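Local atomic coordinates of N5-Carboxyaminoimidazole ribonucleotide synthetase (Staphylococcus aureus subsp. aureus, PDB entry 3ORR), a protein that catalyses the ATP-dependent conversion of 5-aminoimidazole ribonucleotide and hydrogencarbonate to N5-carboxyaminoimidazole ribonucleotide in purine biosynthesis. Residues S196-R201 with T253-F258; T208-Q213 with G279-E284. All blocks are in the same frame, centred on the assembly; numbering follows the deposited sequence.

Contact 1 of 2, residues S196-R201 with T253-F258; sequences SLTVTR and TFTVEF
Two neighbouring antiparallel strands of the large sheet in the ATP-grasp domain meet here, Leu197 pairing with Val256 and Val199 with Phe254 as hydrogen-bonded pairs. Leu197 N gives its hydrogen to Val256 O at 2.9 Å, and Val256 N returns a bond to Leu197 O. The Val199-Phe254 pair also exchanges two bonds, Phe254 N lying 2.7 Å from Val199 O, though these are less straight at the hydrogen. On the apolar face, the Phe254 side chain lies beside that of Val199 and points the same way. With chi1 at 61°, CG of Phe254 is set between its own backbone N and carbonyl carbon, and the ring swings across to the partner strand. Val199 CB then sits over one ring face, 4.0 Å from the centroid, in a CH-pi contact, while Val199 CG1 reaches Phe254 CZ at 3.5 Å. Farther along, the edge of the Phe258 ring meets Leu197 CB. On the other face, Thr200 OG1 and Thr253 OG1 are 2.8 Å apart; Thr200 OG1 also bonds Thr293 OG1, and Thr253 OG1 bonds Gln290 O, both of helix 290-298. Thr198 OG1, hydrogen-bonded to Gln213 OE1, makes a weak bond to Thr255 OG1 at 3.4 Å. Ser196 OG turns to Gln213, Asn215 and Ser278, and the Glu257 side chain approaches those of His217 and Glu270, both probably ATP-binding. The apolar face is thus buried by helix 234-247, while the Ser/Thr face, packed on helix 290-298, pairs its hydroxyls with each other and with outside partners.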
loop_
_atom_site.group_PDB
_atom_site.type_symbol
_atom_site.label_atom_id
_atom_site.label_comp_id
_atom_site.label_asym_id
_atom_site.label_seq_id
_atom_site.Cartn_x
_atom_site.Cartn_y
_atom_site.Cartn_z
ATOM N N SER A 196 15.397 -15.769 8.523
ATOM C CA SER A 196 14.071 -16.273 8.188
ATOM C C SER A 196 13.778 -16.200 6.690
ATOM O O SER A 196 14.301 -15.347 5.970
ATOM C CB SER A 196 12.974 -15.552 8.989
ATOM O OG SER A 196 12.736 -14.221 8.524
ATOM N N LEU A 197 12.928 -17.106 6.234
ATOM C CA LEU A 197 12.512 -17.141 4.852
ATOM C C LEU A 197 10.976 -17.025 4.784
ATOM O O LEU A 197 10.246 -17.839 5.325
ATOM C CB LEU A 197 12.992 -18.436 4.213
ATOM C CG LEU A 197 13.149 -18.557 2.730
ATOM C CD1 LEU A 197 13.917 -17.395 2.162
ATOM C CD2 LEU A 197 13.906 -19.863 2.429
ATOM N N THR A 198 10.512 -15.966 4.140
ATOM C CA THR A 198 9.092 -15.733 3.947
ATOM C C THR A 198 8.781 -16.314 2.578
ATOM O O THR A 198 9.552 -16.140 1.641
ATOM C CB THR A 198 8.785 -14.238 3.998
ATOM O OG1 THR A 198 8.870 -13.799 5.371
ATOM C CG2 THR A 198 7.419 -13.984 3.411
ATOM N N VAL A 199 7.667 -17.026 2.483
ATOM C CA VAL A 199 7.390 -17.864 1.335
ATOM C C VAL A 199 5.904 -17.792 1.052
ATOM O O VAL A 199 5.100 -17.656 1.983
ATOM C CB VAL A 199 7.801 -19.346 1.615
ATOM C CG1 VAL A 199 7.577 -20.230 0.401
ATOM C CG2 VAL A 199 9.273 -19.411 2.049
ATOM N N THR A 200 5.539 -17.873 -0.231
ATOM C CA THR A 200 4.122 -17.916 -0.568
ATOM C C THR A 200 3.873 -19.104 -1.502
ATOM O O THR A 200 4.589 -19.333 -2.524
ATOM C CB THR A 200 3.620 -16.626 -1.281
ATOM O OG1 THR A 200 3.961 -15.455 -0.505
ATOM C CG2 THR A 200 2.128 -16.679 -1.392
ATOM N N ARG A 201 2.849 -19.853 -1.152
ATOM C CA ARG A 201 2.527 -21.030 -1.904
ATOM C C ARG A 201 1.085 -20.892 -2.389
ATOM O O ARG A 201 0.189 -20.450 -1.624
ATOM C CB ARG A 201 2.787 -22.248 -0.985
ATOM C CG ARG A 201 2.407 -23.582 -1.549
ATOM C CD ARG A 201 3.268 -24.768 -1.030
ATOM N NE ARG A 201 2.928 -25.859 -1.935
ATOM C CZ ARG A 201 1.753 -26.475 -1.960
ATOM N NH1 ARG A 201 0.821 -26.166 -1.060
ATOM N NH2 ARG A 201 1.535 -27.448 -2.846
ATOM N N THR A 253 0.928 -17.046 2.458
ATOM C CA THR A 253 2.252 -16.756 2.930
ATOM C C THR A 253 2.543 -17.442 4.244
ATOM O O THR A 253 1.734 -17.387 5.193
ATOM C CB THR A 253 2.439 -15.230 3.108
ATOM O OG1 THR A 253 2.564 -14.655 1.829
ATOM C CG2 THR A 253 3.729 -14.908 3.901
ATOM N N PHE A 254 3.698 -18.081 4.301
ATOM C CA PHE A 254 4.190 -18.610 5.566
ATOM C C PHE A 254 5.632 -18.233 5.744
ATOM O O PHE A 254 6.258 -17.758 4.785
ATOM C CB PHE A 254 3.990 -20.124 5.687
ATOM C CG PHE A 254 4.674 -20.897 4.667
ATOM C CD1 PHE A 254 4.276 -20.820 3.337
ATOM C CD2 PHE A 254 5.721 -21.733 5.008
ATOM C CE1 PHE A 254 4.939 -21.580 2.350
ATOM C CE2 PHE A 254 6.383 -22.511 4.017
ATOM C CZ PHE A 254 6.001 -22.409 2.703
ATOM N N THR A 255 6.130 -18.365 6.974
ATOM C CA THR A 255 7.510 -17.971 7.264
ATOM C C THR A 255 8.192 -19.075 8.028
ATOM O O THR A 255 7.567 -19.687 8.905
ATOM C CB THR A 255 7.557 -16.654 8.068
ATOM O OG1 THR A 255 6.784 -15.664 7.384
ATOM C CG2 THR A 255 8.955 -16.123 8.191
ATOM N N VAL A 256 9.462 -19.326 7.704
ATOM C CA VAL A 256 10.263 -20.282 8.444
ATOM C C VAL A 256 11.436 -19.576 9.081
ATOM O O VAL A 256 12.230 -18.975 8.373
ATOM C CB VAL A 256 10.761 -21.443 7.539
ATOM C CG1 VAL A 256 11.645 -22.415 8.337
ATOM C CG2 VAL A 256 9.567 -22.203 6.975
ATOM N N GLU A 257 11.540 -19.653 10.415
ATOM C CA GLU A 257 12.681 -19.049 11.151
ATOM C C GLU A 257 13.785 -20.056 11.418
ATOM O O GLU A 257 13.506 -21.244 11.652
ATOM C CB GLU A 257 12.265 -18.399 12.463
ATOM C CG GLU A 257 11.163 -17.350 12.281
ATOM C CD GLU A 257 10.893 -16.601 13.536
ATOM O OE1 GLU A 257 9.851 -16.827 14.187
ATOM O OE2 GLU A 257 11.740 -15.777 13.892
ATOM N N PHE A 258 15.024 -19.555 11.387
ATOM C CA PHE A 258 16.231 -20.402 11.428
ATOM C C PHE A 258 17.225 -19.916 12.463
ATOM O O PHE A 258 17.316 -18.727 12.724
ATOM C CB PHE A 258 16.924 -20.406 10.055
ATOM C CG PHE A 258 16.175 -21.129 8.999
ATOM C CD1 PHE A 258 16.272 -22.522 8.869
ATOM C CD2 PHE A 258 15.345 -20.432 8.123
ATOM C CE1 PHE A 258 15.568 -23.211 7.863
ATOM C CE2 PHE A 258 14.621 -21.084 7.116
ATOM C CZ PHE A 258 14.732 -22.482 6.972
#

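Contact 2 of 2, residues T208-Q213 with G279-E284; sequences TFFPLQ and GHYSIE
Tyr281 extends its phenol to Gln213, the side chains crossing at about a right angle, where the segment leading into the short helix 282-285 packs against the break at residues 210-212 in strand 207-218 of the ATP-grasp domain. Gln213 NE2 comes to the edge of the tyrosine ring, in its plane, and donates to Tyr281 OH at 2.7 Å with an N-H...O angle of 156°. The hydroxyl lies close to the plane of the amide, yet amide and ring planes stand 63° apart. A bend at chi2 of Gln213 (129°) brings the chain down from above the ring plane, CG passing 3.3 Å from Tyr281 CE1, until NE2 reaches the edge. The amide's other end is held too: OE1 accepts from Ser196 OG and Thr198 OG1, so bonds at both ends should fix its flip. Pro211 and Tyr281 cross at a slant, Pro211 CD approaching Tyr281 OH to 3.3 Å. The Phe210 ring reaches past the phenol to Ser282, its CE2 3.8 Å from Ser282 CB. At the base of the tyrosine, Gly279 O accepts from Ser282 N and Ser282 OG, the latter at 2.7 Å and nearly in line with the carbonyl.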
loop_
_atom_site.group_PDB
_atom_site.type_symbol
_atom_site.label_atom_id
_atom_site.label_comp_id
_atom_site.label_asym_id
_atom_site.label_seq_id
_atom_site.Cartn_x
_atom_site.Cartn_y
_atom_site.Cartn_z
ATOM N N THR A 208 6.770 -19.199 -4.285
ATOM C CA THR A 208 7.691 -18.080 -4.496
ATOM C C THR A 208 8.358 -17.695 -3.180
ATOM O O THR A 208 7.757 -17.744 -2.101
ATOM C CB THR A 208 6.943 -16.886 -5.101
ATOM O OG1 THR A 208 6.226 -17.371 -6.247
ATOM C CG2 THR A 208 7.894 -15.777 -5.587
ATOM N N PHE A 209 9.615 -17.296 -3.293
ATOM C CA PHE A 209 10.442 -17.019 -2.159
ATOM C C PHE A 209 10.762 -15.526 -1.996
ATOM O O PHE A 209 11.130 -14.854 -2.959
ATOM C CB PHE A 209 11.712 -17.830 -2.329
ATOM C CG PHE A 209 11.521 -19.289 -2.065
ATOM C CD1 PHE A 209 11.471 -19.766 -0.755
ATOM C CD2 PHE A 209 11.409 -20.193 -3.122
ATOM C CE1 PHE A 209 11.301 -21.135 -0.489
ATOM C CE2 PHE A 209 11.244 -21.563 -2.882
ATOM C CZ PHE A 209 11.199 -22.030 -1.556
ATOM N N PHE A 210 10.635 -14.988 -0.788
ATOM C CA PHE A 210 11.103 -13.607 -0.592
ATOM C C PHE A 210 12.625 -13.633 -0.276
ATOM O O PHE A 210 13.175 -14.710 -0.043
ATOM C CB PHE A 210 10.302 -12.903 0.508
ATOM C CG PHE A 210 8.935 -12.409 0.042
ATOM C CD1 PHE A 210 7.859 -13.275 -0.087
ATOM C CD2 PHE A 210 8.751 -11.079 -0.316
ATOM C CE1 PHE A 210 6.587 -12.780 -0.559
ATOM C CE2 PHE A 210 7.520 -10.601 -0.739
ATOM C CZ PHE A 210 6.436 -11.454 -0.868
ATOM N N PRO A 211 13.294 -12.453 -0.273
ATOM C CA PRO A 211 14.713 -12.388 0.092
ATOM C C PRO A 211 14.965 -12.846 1.513
ATOM O O PRO A 211 14.250 -12.441 2.438
ATOM C CB PRO A 211 15.071 -10.902 -0.068
ATOM C CG PRO A 211 13.976 -10.364 -1.067
ATOM C CD PRO A 211 12.769 -11.161 -0.761
ATOM N N LEU A 212 15.988 -13.671 1.698
ATOM C CA LEU A 212 16.336 -14.141 3.022
ATOM C C LEU A 212 16.502 -12.949 3.949
ATOM O O LEU A 212 17.146 -11.971 3.613
ATOM C CB LEU A 212 17.633 -14.946 2.965
ATOM C CG LEU A 212 18.063 -15.652 4.247
ATOM C CD1 LEU A 212 17.028 -16.712 4.698
ATOM C CD2 LEU A 212 19.497 -16.260 4.026
ATOM N N GLN A 213 15.896 -13.029 5.119
ATOM C CA GLN A 213 15.887 -11.915 6.053
ATOM C C GLN A 213 16.771 -12.260 7.298
ATOM O O GLN A 213 16.808 -13.405 7.761
ATOM C CB GLN A 213 14.461 -11.657 6.491
ATOM C CG GLN A 213 13.525 -11.260 5.328
ATOM C CD GLN A 213 12.221 -12.081 5.267
ATOM O OE1 GLN A 213 11.815 -12.777 6.230
ATOM N NE2 GLN A 213 11.557 -11.987 4.137
ATOM N N GLY A 279 8.579 -10.205 7.878
ATOM C CA GLY A 279 8.289 -9.965 6.455
ATOM C C GLY A 279 7.753 -8.578 6.061
ATOM O O GLY A 279 7.525 -8.279 4.845
ATOM N N HIS A 280 7.567 -7.698 7.052
ATOM C CA HIS A 280 6.937 -6.407 6.770
ATOM C C HIS A 280 7.739 -5.495 5.855
ATOM O O HIS A 280 7.153 -4.751 5.033
ATOM C CB HIS A 280 6.594 -5.700 8.047
ATOM C CG HIS A 280 5.603 -6.450 8.897
ATOM N ND1 HIS A 280 5.428 -6.185 10.240
ATOM C CD2 HIS A 280 4.747 -7.443 8.596
ATOM C CE1 HIS A 280 4.465 -6.957 10.719
ATOM N NE2 HIS A 280 4.031 -7.723 9.733
ATOM N N TYR A 281 9.068 -5.617 5.919
ATOM C CA TYR A 281 9.961 -4.805 5.108
ATOM C C TYR A 281 9.517 -4.828 3.629
ATOM O O TYR A 281 9.744 -3.888 2.883
ATOM C CB TYR A 281 11.408 -5.316 5.234
ATOM C CG TYR A 281 11.608 -6.583 4.450
ATOM C CD1 TYR A 281 11.325 -7.815 5.017
ATOM C CD2 TYR A 281 12.007 -6.549 3.131
ATOM C CE1 TYR A 281 11.428 -8.978 4.285
ATOM C CE2 TYR A 281 12.124 -7.699 2.394
ATOM C CZ TYR A 281 11.816 -8.922 2.982
ATOM O OH TYR A 281 11.924 -10.115 2.270
ATOM N N SER A 282 8.952 -5.942 3.204
ATOM C CA SER A 282 8.670 -6.198 1.790
ATOM C C SER A 282 7.683 -5.209 1.151
ATOM O O SER A 282 7.676 -5.014 -0.083
ATOM C CB SER A 282 8.160 -7.640 1.628
ATOM O OG SER A 282 6.904 -7.784 2.263
ATOM N N ILE A 283 6.824 -4.612 1.973
ATOM C CA ILE A 283 5.884 -3.557 1.504
ATOM C C ILE A 283 6.657 -2.447 0.765
ATOM O O ILE A 283 6.266 -2.037 -0.295
ATOM C CB ILE A 283 5.047 -2.992 2.660
ATOM C CG1 ILE A 283 4.057 -4.064 3.168
ATOM C CG2 ILE A 283 4.232 -1.776 2.216
ATOM C CD1 ILE A 283 3.369 -3.744 4.427
ATOM N N GLU A 284 7.789 -1.998 1.302
ATOM C CA GLU A 284 8.514 -0.875 0.665
ATOM C C GLU A 284 9.638 -1.352 -0.227
ATOM O O GLU A 284 9.842 -0.794 -1.297
ATOM C CB GLU A 284 9.112 0.071 1.711
ATOM C CG GLU A 284 8.084 1.033 2.356
ATOM C CD GLU A 284 7.297 0.366 3.484
ATOM O OE1 GLU A 284 7.734 -0.664 4.043
ATOM O OE2 GLU A 284 6.207 0.853 3.806
#

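In the fold
Contacts 1 and 2 have centres about 9 Å apart and share the large antiparallel sheet of the ATP-grasp domain. Along the chain their segments alternate: 196-201, 208-213, 253-258, 279-284. Strands 191-201 and 207-218 follow one another and are neighbours in the sheet, so the first segments of the two contacts touch directly, with probable backbone bonds from Thr208 N to Thr200 O and from Ser196 N to Gln213 O. Strand 252-261 flanks 191-201 on its other side. Contact 1 therefore joins strands within the sheet, whereas contact 2 packs the segment 279-284 against it, in a domain whose probable ATP-binding residues include His217 and Glu270.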